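Local coordinates for MccB protein (Escherichia coli, PDB 6OM4) that probably activates the C-terminus of the microcin C7 precursor peptide with ATP and joins it to adenosine monophosphate through a phosphoramidate link, as an E1-like nucleotidyltransferase, at residues D148-F161 and D165-L178. Numbering follows the deposited sequence.
Sequences DQIENTNLTRQVLF and DVGKNKTEVIKREL. With MG (magnesium ion), chain F; POP (pyrophosphate 2-), chain G; ND7 (5'-O-[(S)-amino(hydroxy)phosphoryl]adenosine), chain M.
Gln149 and Asn169 are bridged through their neighbours by hydrogen bonds from Lys170 N to Asp148 O and from Ile150 N to Lys168 O (2.8 Å), while Gly167 N donates to Ile150 O. Beside this bridge the Gln149 and Asn169 side chains lie side by side with their amide planes turned 53° apart, and Gln149 NE2 donates to Asn169 OD1 from above its carbonyl plane at 2.9 Å.

The Lys170 and Phe161 side chains cross at about a right angle, Lys170 CG lying 3.7 Å from Phe161 CZ in an oblique approach to the ring. Extended beyond CG, the lysine chain carries NZ to Gln158 OE1, met in the carbonyl plane on a lone pair at 3.0 Å, and into bonds with pyrophosphate O6 and ND7 O3'; NZ also makes a salt bridge to Asp148 OD2, whose hydrogen bond is weak. Such convergence illustrates the ThiF/E1 Rossmann-type nucleotide site: Asp148 OD2 binds magnesium at 2.1 Å, and Gln158 NE2 and Arg157 NH2 hold pyrophosphate oxygens. The charges of Lys170, Arg157 and the magnesium would be expected to offset that of the pyrophosphate.

Next to the Lys170 chain, Ile150 CD1 sits over the centre of one Phe161 ring face and touches Val173 CG2 at 3.5 Å, while the ring meets Val173 CG1 obliquely. Farther along helix 170-181, Leu160 CD1 packs crosswise on Ile174 CG2, 3.8 Å away, and on Leu178 CD2.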
loop_
_atom_site.group_PDB
_atom_site.type_symbol
_atom_site.label_atom_id
_atom_site.label_comp_id
_atom_site.label_asym_id
_atom_site.label_seq_id
_atom_site.Cartn_x
_atom_site.Cartn_y
_atom_site.Cartn_z
ATOM N N ASP A 148 20.739 10.207 -7.913
ATOM C CA ASP A 148 21.808 9.236 -7.804
ATOM C C ASP A 148 22.007 8.397 -9.079
ATOM O O ASP A 148 21.130 8.214 -9.913
ATOM C CB ASP A 148 21.534 8.308 -6.627
ATOM C CG ASP A 148 22.739 7.571 -6.079
ATOM O OD1 ASP A 148 23.901 7.997 -6.347
ATOM O OD2 ASP A 148 22.512 6.575 -5.348
ATOM N N GLN A 149 23.197 7.803 -9.141
ATOM C CA GLN A 149 23.576 6.837 -10.166
ATOM C C GLN A 149 23.506 5.420 -9.582
ATOM O O GLN A 149 23.789 5.213 -8.377
ATOM C CB GLN A 149 25.002 7.106 -10.652
ATOM C CG GLN A 149 25.105 8.395 -11.458
ATOM C CD GLN A 149 24.821 9.608 -10.612
ATOM O OE1 GLN A 149 25.370 9.767 -9.526
ATOM N NE2 GLN A 149 23.935 10.472 -11.095
ATOM N N ILE A 150 23.267 4.455 -10.478
ATOM C CA ILE A 150 23.199 3.037 -10.108
ATOM C C ILE A 150 24.597 2.498 -9.779
ATOM O O ILE A 150 25.546 2.647 -10.557
ATOM C CB ILE A 150 22.511 2.231 -11.211
ATOM C CG1 ILE A 150 21.092 2.754 -11.469
ATOM C CG2 ILE A 150 22.517 0.751 -10.882
ATOM C CD1 ILE A 150 20.523 2.379 -12.787
ATOM N N GLU A 151 24.687 1.781 -8.658
ATOM C CA GLU A 151 25.912 1.077 -8.265
ATOM C C GLU A 151 25.659 -0.422 -8.168
ATOM O O GLU A 151 24.537 -0.876 -7.954
ATOM C CB GLU A 151 26.416 1.614 -6.931
ATOM C CG GLU A 151 26.929 3.036 -7.049
ATOM C CD GLU A 151 27.268 3.731 -5.754
ATOM O OE1 GLU A 151 27.182 3.110 -4.652
ATOM O OE2 GLU A 151 27.588 4.914 -5.854
ATOM N N ASN A 152 26.739 -1.200 -8.253
ATOM C CA ASN A 152 26.563 -2.618 -8.279
ATOM C C ASN A 152 25.882 -3.115 -6.988
ATOM O O ASN A 152 25.136 -4.064 -7.063
ATOM C CB ASN A 152 27.873 -3.358 -8.559
ATOM C CG ASN A 152 28.901 -3.252 -7.457
ATOM O OD1 ASN A 152 29.779 -4.125 -7.326
ATOM N ND2 ASN A 152 28.868 -2.175 -6.696
ATOM N N THR A 153 26.191 -2.513 -5.834
ATOM C CA THR A 153 25.610 -2.972 -4.542
ATOM C C THR A 153 24.091 -2.768 -4.497
ATOM O O THR A 153 23.393 -3.437 -3.726
ATOM C CB THR A 153 26.240 -2.310 -3.317
ATOM O OG1 THR A 153 25.952 -0.914 -3.279
ATOM C CG2 THR A 153 27.736 -2.525 -3.276
ATOM N N ASN A 154 23.567 -1.886 -5.349
ATOM C CA ASN A 154 22.150 -1.599 -5.406
ATOM C C ASN A 154 21.325 -2.795 -5.914
ATOM O O ASN A 154 20.108 -2.871 -5.648
ATOM C CB ASN A 154 21.848 -0.423 -6.320
ATOM C CG ASN A 154 22.312 0.910 -5.780
ATOM O OD1 ASN A 154 22.562 1.083 -4.570
ATOM N ND2 ASN A 154 22.426 1.843 -6.684
ATOM N N LEU A 155 21.954 -3.745 -6.617
ATOM C CA LEU A 155 21.209 -4.801 -7.323
ATOM C C LEU A 155 20.574 -5.821 -6.369
ATOM O O LEU A 155 19.607 -6.533 -6.747
ATOM C CB LEU A 155 22.145 -5.480 -8.332
ATOM C CG LEU A 155 22.731 -4.534 -9.383
ATOM C CD1 LEU A 155 23.706 -5.224 -10.298
ATOM C CD2 LEU A 155 21.609 -3.895 -10.179
ATOM N N THR A 156 20.977 -5.838 -5.090
ATOM C CA THR A 156 20.326 -6.760 -4.124
ATOM C C THR A 156 18.828 -6.457 -3.918
ATOM O O THR A 156 18.070 -7.390 -3.759
ATOM C CB THR A 156 21.041 -6.746 -2.771
ATOM O OG1 THR A 156 21.097 -5.425 -2.209
ATOM C CG2 THR A 156 22.433 -7.307 -2.911
ATOM N N ARG A 157 18.420 -5.179 -3.951
ATOM C CA ARG A 157 17.052 -4.707 -3.603
ATOM C C ARG A 157 16.351 -3.979 -4.772
ATOM O O ARG A 157 15.090 -3.964 -4.834
ATOM C CB ARG A 157 17.111 -3.703 -2.433
ATOM C CG ARG A 157 17.804 -4.221 -1.172
ATOM C CD ARG A 157 18.433 -3.158 -0.260
ATOM N NE ARG A 157 18.684 -1.868 -0.907
ATOM C CZ ARG A 157 19.861 -1.312 -1.188
ATOM N NH1 ARG A 157 20.898 -2.000 -1.698
ATOM N NH2 ARG A 157 19.955 -0.023 -0.911
ATOM N N GLN A 158 17.128 -3.342 -5.670
ATOM C CA GLN A 158 16.615 -2.331 -6.592
ATOM C C GLN A 158 16.312 -3.047 -7.903
ATOM O O GLN A 158 17.108 -3.057 -8.823
ATOM C CB GLN A 158 17.570 -1.136 -6.689
ATOM C CG GLN A 158 17.720 -0.467 -5.332
ATOM C CD GLN A 158 18.567 0.771 -5.162
ATOM O OE1 GLN A 158 18.840 1.508 -6.097
ATOM N NE2 GLN A 158 19.054 0.970 -3.944
ATOM N N VAL A 159 15.140 -3.690 -7.901
ATOM C CA VAL A 159 14.791 -4.794 -8.745
ATOM C C VAL A 159 14.697 -4.386 -10.216
ATOM O O VAL A 159 14.791 -5.219 -11.058
ATOM C CB VAL A 159 13.485 -5.449 -8.245
ATOM C CG1 VAL A 159 12.278 -4.537 -8.348
ATOM C CG2 VAL A 159 13.252 -6.767 -8.947
ATOM N N LEU A 160 14.486 -3.095 -10.503
ATOM C CA LEU A 160 14.388 -2.694 -11.893
ATOM C C LEU A 160 15.743 -2.489 -12.570
ATOM O O LEU A 160 15.765 -2.378 -13.845
ATOM C CB LEU A 160 13.567 -1.429 -11.975
ATOM C CG LEU A 160 12.159 -1.518 -11.399
ATOM C CD1 LEU A 160 11.512 -0.161 -11.491
ATOM C CD2 LEU A 160 11.339 -2.576 -12.120
ATOM N N PHE A 161 16.846 -2.654 -11.824
ATOM C CA PHE A 161 18.187 -2.377 -12.324
ATOM C C PHE A 161 18.899 -3.694 -12.657
ATOM O O PHE A 161 18.788 -4.670 -11.946
ATOM C CB PHE A 161 19.022 -1.565 -11.335
ATOM C CG PHE A 161 18.442 -0.235 -10.905
ATOM C CD1 PHE A 161 17.594 0.459 -11.733
ATOM C CD2 PHE A 161 18.782 0.325 -9.679
ATOM C CE1 PHE A 161 17.060 1.682 -11.336
ATOM C CE2 PHE A 161 18.225 1.530 -9.268
ATOM C CZ PHE A 161 17.381 2.209 -10.103
ATOM N N ASP A 165 23.179 -1.640 -16.234
ATOM C CA ASP A 165 22.670 -0.308 -15.879
ATOM C C ASP A 165 23.627 0.425 -14.929
ATOM O O ASP A 165 23.384 1.602 -14.657
ATOM C CB ASP A 165 21.268 -0.411 -15.291
ATOM C CG ASP A 165 20.216 -0.952 -16.239
ATOM O OD1 ASP A 165 20.198 -0.510 -17.398
ATOM O OD2 ASP A 165 19.395 -1.756 -15.789
ATOM N N VAL A 166 24.686 -0.234 -14.402
ATOM C CA VAL A 166 25.538 0.378 -13.437
ATOM C C VAL A 166 26.155 1.634 -14.057
ATOM O O VAL A 166 26.647 1.583 -15.193
ATOM C CB VAL A 166 26.577 -0.618 -12.896
ATOM C CG1 VAL A 166 27.654 0.060 -12.055
ATOM C CG2 VAL A 166 25.845 -1.694 -12.117
ATOM N N GLY A 167 26.060 2.755 -13.328
ATOM C CA GLY A 167 26.586 4.047 -13.757
ATOM C C GLY A 167 25.522 4.964 -14.350
ATOM O O GLY A 167 25.718 6.195 -14.424
ATOM N N LYS A 168 24.371 4.408 -14.756
ATOM C CA LYS A 168 23.294 5.197 -15.330
ATOM C C LYS A 168 22.490 5.838 -14.201
ATOM O O LYS A 168 22.653 5.482 -13.028
ATOM C CB LYS A 168 22.353 4.334 -16.178
ATOM C CG LYS A 168 22.936 3.783 -17.474
ATOM C CD LYS A 168 21.906 2.996 -18.253
ATOM C CE LYS A 168 21.780 3.433 -19.696
ATOM N NZ LYS A 168 22.822 2.804 -20.537
ATOM N N ASN A 169 21.638 6.800 -14.563
ATOM C CA ASN A 169 20.849 7.520 -13.565
ATOM C C ASN A 169 19.681 6.616 -13.150
ATOM O O ASN A 169 19.087 5.914 -13.983
ATOM C CB ASN A 169 20.405 8.880 -14.107
ATOM C CG ASN A 169 21.456 9.954 -13.902
ATOM O OD1 ASN A 169 22.598 9.684 -13.521
ATOM N ND2 ASN A 169 21.072 11.190 -14.136
ATOM N N LYS A 170 19.332 6.625 -11.860
ATOM C CA LYS A 170 18.205 5.818 -11.390
ATOM C C LYS A 170 16.881 6.235 -12.034
ATOM O O LYS A 170 16.085 5.350 -12.451
ATOM C CB LYS A 170 18.105 5.898 -9.862
ATOM C CG LYS A 170 19.288 5.262 -9.178
ATOM C CD LYS A 170 19.067 5.045 -7.707
ATOM C CE LYS A 170 20.298 4.456 -7.069
ATOM N NZ LYS A 170 20.047 4.163 -5.643
ATOM N N THR A 171 16.601 7.544 -12.127
ATOM C CA THR A 171 15.296 7.942 -12.649
ATOM C C THR A 171 15.140 7.435 -14.087
ATOM O O THR A 171 14.050 7.066 -14.475
ATOM C CB THR A 171 15.047 9.453 -12.501
ATOM O OG1 THR A 171 16.019 10.135 -13.290
ATOM C CG2 THR A 171 15.129 9.913 -11.063
ATOM N N GLU A 172 16.222 7.453 -14.885
ATOM C CA GLU A 172 16.106 7.142 -16.295
ATOM C C GLU A 172 15.874 5.627 -16.477
ATOM O O GLU A 172 15.084 5.221 -17.285
ATOM C CB GLU A 172 17.333 7.618 -17.062
ATOM C CG GLU A 172 18.423 6.593 -17.130
ATOM C CD GLU A 172 19.637 7.053 -17.907
ATOM O OE1 GLU A 172 20.672 7.427 -17.264
ATOM O OE2 GLU A 172 19.529 7.062 -19.153
ATOM N N VAL A 173 16.506 4.791 -15.648
ATOM C CA VAL A 173 16.295 3.380 -15.762
ATOM C C VAL A 173 14.934 2.959 -15.195
ATOM O O VAL A 173 14.268 2.143 -15.813
ATOM C CB VAL A 173 17.455 2.615 -15.131
ATOM C CG1 VAL A 173 17.246 1.118 -15.224
ATOM C CG2 VAL A 173 18.752 3.044 -15.788
ATOM N N ILE A 174 14.531 3.502 -14.048
ATOM C CA ILE A 174 13.170 3.220 -13.570
ATOM C C ILE A 174 12.156 3.583 -14.665
ATOM O O ILE A 174 11.271 2.766 -14.987
ATOM C CB ILE A 174 12.843 3.897 -12.231
ATOM C CG1 ILE A 174 13.812 3.404 -11.156
ATOM C CG2 ILE A 174 11.385 3.649 -11.881
ATOM C CD1 ILE A 174 13.431 3.718 -9.745
ATOM N N LYS A 175 12.280 4.775 -15.262
ATOM C CA LYS A 175 11.313 5.186 -16.265
ATOM C C LYS A 175 11.280 4.166 -17.407
ATOM O O LYS A 175 10.218 3.764 -17.870
ATOM C CB LYS A 175 11.617 6.579 -16.824
ATOM C CG LYS A 175 10.725 6.948 -17.995
ATOM C CD LYS A 175 10.845 8.364 -18.398
ATOM C CE LYS A 175 9.811 8.733 -19.441
ATOM N NZ LYS A 175 10.251 9.933 -20.181
ATOM N N ARG A 176 12.461 3.745 -17.889
ATOM C CA ARG A 176 12.512 2.808 -19.037
ATOM C C ARG A 176 11.780 1.508 -18.653
ATOM O O ARG A 176 10.974 0.990 -19.389
ATOM C CB ARG A 176 13.971 2.555 -19.439
ATOM C CG ARG A 176 14.182 1.457 -20.469
ATOM C CD ARG A 176 15.641 1.046 -20.588
ATOM N NE ARG A 176 16.024 0.045 -19.597
ATOM C CZ ARG A 176 17.210 -0.059 -19.007
ATOM N NH1 ARG A 176 18.169 0.833 -19.227
ATOM N NH2 ARG A 176 17.440 -1.053 -18.170
ATOM N N GLU A 177 12.055 1.019 -17.448
ATOM C CA GLU A 177 11.551 -0.279 -17.014
ATOM C C GLU A 177 10.043 -0.233 -16.705
ATOM O O GLU A 177 9.361 -1.209 -16.911
ATOM C CB GLU A 177 12.420 -0.772 -15.857
ATOM C CG GLU A 177 13.818 -1.134 -16.331
ATOM C CD GLU A 177 13.888 -2.217 -17.402
ATOM O OE1 GLU A 177 13.139 -3.237 -17.311
ATOM O OE2 GLU A 177 14.707 -2.025 -18.356
ATOM N N LEU A 178 9.540 0.911 -16.224
ATOM C CA LEU A 178 8.148 1.074 -15.927
ATOM C C LEU A 178 7.383 1.069 -17.248
ATOM O O LEU A 178 6.356 0.448 -17.368
ATOM C CB LEU A 178 7.881 2.377 -15.155
ATOM C CG LEU A 178 8.348 2.455 -13.691
ATOM C CD1 LEU A 178 7.780 3.695 -13.031
ATOM C CD2 LEU A 178 7.952 1.211 -12.915
HETATM MG MG MG F . 23.694 5.212 -4.284
HETATM P P1 POP G . 22.755 2.352 -0.458
HETATM O O1 POP G . 22.697 0.848 -0.192
HETATM O O2 POP G . 22.083 3.181 0.623
HETATM O O3 POP G . 24.118 2.900 -0.857
HETATM O O POP G . 21.831 2.438 -1.767
HETATM P P2 POP G . 21.299 3.811 -2.471
HETATM O O4 POP G . 19.904 3.521 -2.938
HETATM O O5 POP G . 21.375 4.932 -1.486
HETATM O O6 POP G . 22.120 4.016 -3.668
HETATM O O1A ND7 M . 19.186 3.963 0.019
HETATM P PA ND7 M . 17.841 3.476 -0.440
HETATM O O2A ND7 M . 17.764 2.091 -1.068
HETATM N N3A ND7 M . 16.891 3.512 0.968
HETATM O "O5'" ND7 M . 17.144 4.447 -1.482
HETATM C "C5'" ND7 M . 17.068 5.852 -1.093
HETATM C "C4'" ND7 M . 16.945 6.633 -2.427
HETATM C "C3'" ND7 M . 18.342 6.632 -3.135
HETATM O "O3'" ND7 M . 18.265 6.266 -4.458
HETATM C "C2'" ND7 M . 18.849 8.100 -2.805
HETATM O "O2'" ND7 M . 19.646 8.633 -3.933
HETATM C "C1'" ND7 M . 17.738 8.838 -2.687
HETATM O "O4'" ND7 M . 16.600 7.840 -2.107
HETATM N N9 ND7 M . 17.769 9.933 -1.758
HETATM C C4 ND7 M . 17.389 11.214 -2.022
HETATM C C5 ND7 M . 17.548 11.924 -0.886
HETATM N N7 ND7 M . 18.008 11.091 0.076
HETATM C C8 ND7 M . 18.119 9.894 -0.464
HETATM N N3 ND7 M . 16.937 11.794 -3.153
HETATM C C2 ND7 M . 16.634 13.057 -3.138
HETATM N N1 ND7 M . 16.798 13.792 -2.032
HETATM C C6 ND7 M . 17.230 13.266 -0.917
HETATM N N6 ND7 M . 17.399 14.086 0.269
HETATM O O HOH W 1 18.509 9.415 -10.609
HETATM O O HOH W 2 25.274 6.373 -4.898
HETATM O O HOH W 3 23.802 4.139 -6.028
HETATM O O HOH W 4 24.991 3.974 -3.264
HETATM O O HOH W 5 17.113 -3.382 -15.922
HETATM O O HOH W 6 23.425 6.422 -2.476
#